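Local atomic coordinates of putative transcription regulator (Lactobacillus plantarum, PDB entry 3K69), a protein that probably regulates transcription by binding DNA through a helix-turn-helix domain, as a dimeric member of the iron-dependent regulator (Rrf2-like) family. Residues Q137-M140 and A141-Q144. Sequence-based numbering, arbitrary orientation.
Sequences QFTM and ADLQ
A capping box between Thr139 and Asp142 opens helix 140-148. Thr139 is the N-cap. Its backbone N donates to Asp142 OD2 at 2.7 Å, with an N-H...O angle of 158°. The carboxylate oxygen receives this N-H on its anti lone pair, on the side away from OD1. Asp142 CG stands anti to its own carbonyl carbon (chi1 -62°), which turns the carboxylate back toward the residues before the helix. In return, Thr139 OG1 faces the first turn, placed between its backbone N and carbonyl carbon (chi1 72°). It takes two weak hydrogen bonds, from Ala141 N at 3.0 Å and from Asp142 N at 3.4 Å. The cap ends the short loop that joins helix 111-136 to helix 140-148. In this probable helix-turn-helix regulator, helix 140-148 packs on helices 9-22 and 79-86. Met140 and Leu143 both meet Leu19 and Leu79 there, and Leu143 also meets Thr119 of the second subunit. Asp142 OD2 also lies at the edge of the Phe138 ring, near its plane, 3.9 Å from Phe138 CD1. The two side chains cross at about a right angle. The negative carboxylate at the helix N-terminus would probably interact favourably with the helix dipole. Regular helical bonding then begins: Leu143 N donates to Thr139 O at 3.2 Å and Gln144 N to Met140 O at 2.9 Å. Selenomethionine Met140 SE lies 4.4 Å from Leu143 CD1. Gln144 NE2 is hydrogen-bonded to Asp22 OD2.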
ATOM      1  N   GLN A 137       8.579  -5.609  12.924  1.00 18.22           N
ATOM      2  CA  GLN A 137       9.742  -5.247  13.713  1.00 19.31           C
ATOM      3  C   GLN A 137       9.403  -4.576  15.024  1.00 18.28           C
ATOM      4  O   GLN A 137      10.257  -4.523  15.887  1.00 17.05           O
ATOM      5  CB  GLN A 137      10.654  -4.252  12.988  1.00 18.70           C
ATOM      6  CG  GLN A 137      11.138  -4.656  11.623  1.00 21.33           C
ATOM      7  CD  GLN A 137      11.865  -3.518  10.983  1.00 25.23           C
ATOM      8  OE1 GLN A 137      11.252  -2.570  10.489  1.00 24.62           O
ATOM      9  NE2 GLN A 137      13.190  -3.577  11.029  1.00 27.33           N
ATOM     10  N   PHE A 138       8.201  -4.018  15.163  1.00 15.49           N
ATOM     11  CA  PHE A 138       7.885  -3.135  16.289  1.00 16.35           C
ATOM     12  C   PHE A 138       6.715  -3.622  17.090  1.00 14.84           C
ATOM     13  O   PHE A 138       5.933  -4.471  16.633  1.00 18.00           O
ATOM     14  CB  PHE A 138       7.534  -1.717  15.814  1.00 15.79           C
ATOM     15  CG  PHE A 138       8.599  -1.096  14.965  1.00 18.50           C
ATOM     16  CD1 PHE A 138       9.820  -0.755  15.511  1.00 17.49           C
ATOM     17  CD2 PHE A 138       8.402  -0.917  13.619  1.00 15.69           C
ATOM     18  CE1 PHE A 138      10.834  -0.211  14.709  1.00 23.23           C
ATOM     19  CE2 PHE A 138       9.408  -0.404  12.827  1.00 19.78           C
ATOM     20  CZ  PHE A 138      10.612  -0.033  13.384  1.00 19.95           C
ATOM     21  N   THR A 139       6.560  -3.000  18.259  1.00 15.25           N
ATOM     22  CA  THR A 139       5.405  -3.203  19.118  1.00 17.63           C
ATOM     23  C   THR A 139       4.720  -1.884  19.352  1.00 17.90           C
ATOM     24  O   THR A 139       5.224  -0.836  18.993  1.00 18.88           O
ATOM     25  CB  THR A 139       5.751  -3.799  20.512  1.00 15.54           C
ATOM     26  OG1 THR A 139       6.403  -2.810  21.311  1.00 19.01           O
ATOM     27  CG2 THR A 139       6.603  -5.065  20.410  1.00 16.57           C
HETATM   28  N   MSE A 140       3.564  -1.967  20.000  1.00 21.07           N
HETATM   29  CA  MSE A 140       2.856  -0.784  20.451  1.00 20.71           C
HETATM   30  C   MSE A 140       3.674   0.040  21.444  1.00 17.89           C
HETATM   31  O   MSE A 140       3.437   1.240  21.538  1.00 15.81           O
HETATM   32  CB  MSE A 140       1.497  -1.169  21.089  1.00 19.55           C
HETATM   33  CG  MSE A 140       0.370  -1.453  20.094  1.00 24.98           C
HETATM   34 SE   MSE A 140      -0.130   0.101  18.984  0.75 22.89          SE
HETATM   35  CE  MSE A 140      -0.769   1.330  20.454  1.00 19.19           C
ATOM     36  N   ALA A 141       4.610  -0.586  22.189  1.00 16.31           N
ATOM     37  CA  ALA A 141       5.490   0.153  23.079  1.00 17.36           C
ATOM     38  C   ALA A 141       6.454   1.026  22.265  1.00 16.84           C
ATOM     39  O   ALA A 141       6.771   2.112  22.665  1.00 18.80           O
ATOM     40  CB  ALA A 141       6.286  -0.820  24.020  1.00 17.06           C
ATOM     41  N   ASP A 142       6.942   0.521  21.131  1.00 19.36           N
ATOM     42  CA  ASP A 142       7.742   1.340  20.194  1.00 18.75           C
ATOM     43  C   ASP A 142       6.906   2.504  19.680  1.00 18.88           C
ATOM     44  O   ASP A 142       7.403   3.606  19.527  1.00 16.13           O
ATOM     45  CB  ASP A 142       8.225   0.502  19.010  1.00 20.10           C
ATOM     46  CG  ASP A 142       9.145  -0.641  19.431  1.00 20.93           C
ATOM     47  OD1 ASP A 142      10.146  -0.356  20.092  1.00 23.34           O
ATOM     48  OD2 ASP A 142       8.875  -1.820  19.110  1.00 20.45           O
ATOM     49  N   LEU A 143       5.623   2.264  19.395  1.00 20.74           N
ATOM     50  CA  LEU A 143       4.791   3.319  18.843  1.00 18.76           C
ATOM     51  C   LEU A 143       4.551   4.385  19.893  1.00 17.84           C
ATOM     52  O   LEU A 143       4.648   5.563  19.611  1.00 17.76           O
ATOM     53  CB  LEU A 143       3.478   2.789  18.249  1.00 16.20           C
ATOM     54  CG  LEU A 143       2.627   3.774  17.409  1.00 21.99           C
ATOM     55  CD1 LEU A 143       1.841   3.022  16.338  1.00 19.37           C
ATOM     56  CD2 LEU A 143       1.692   4.629  18.273  1.00 16.76           C
ATOM     57  N   GLN A 144       4.263   3.967  21.102  1.00 19.90           N
ATOM     58  CA  GLN A 144       4.152   4.899  22.220  1.00 19.49           C
ATOM     59  C   GLN A 144       5.428   5.676  22.498  1.00 18.88           C
ATOM     60  O   GLN A 144       5.365   6.882  22.802  1.00 19.06           O
ATOM     61  CB  GLN A 144       3.713   4.172  23.464  1.00 19.76           C
ATOM     62  CG  GLN A 144       3.505   5.122  24.640  1.00 28.27           C
ATOM     63  CD  GLN A 144       2.771   4.430  25.748  1.00 28.61           C
ATOM     64  OE1 GLN A 144       3.321   3.537  26.353  1.00 30.90           O
ATOM     65  NE2 GLN A 144       1.524   4.805  25.987  1.00 28.68           N
TER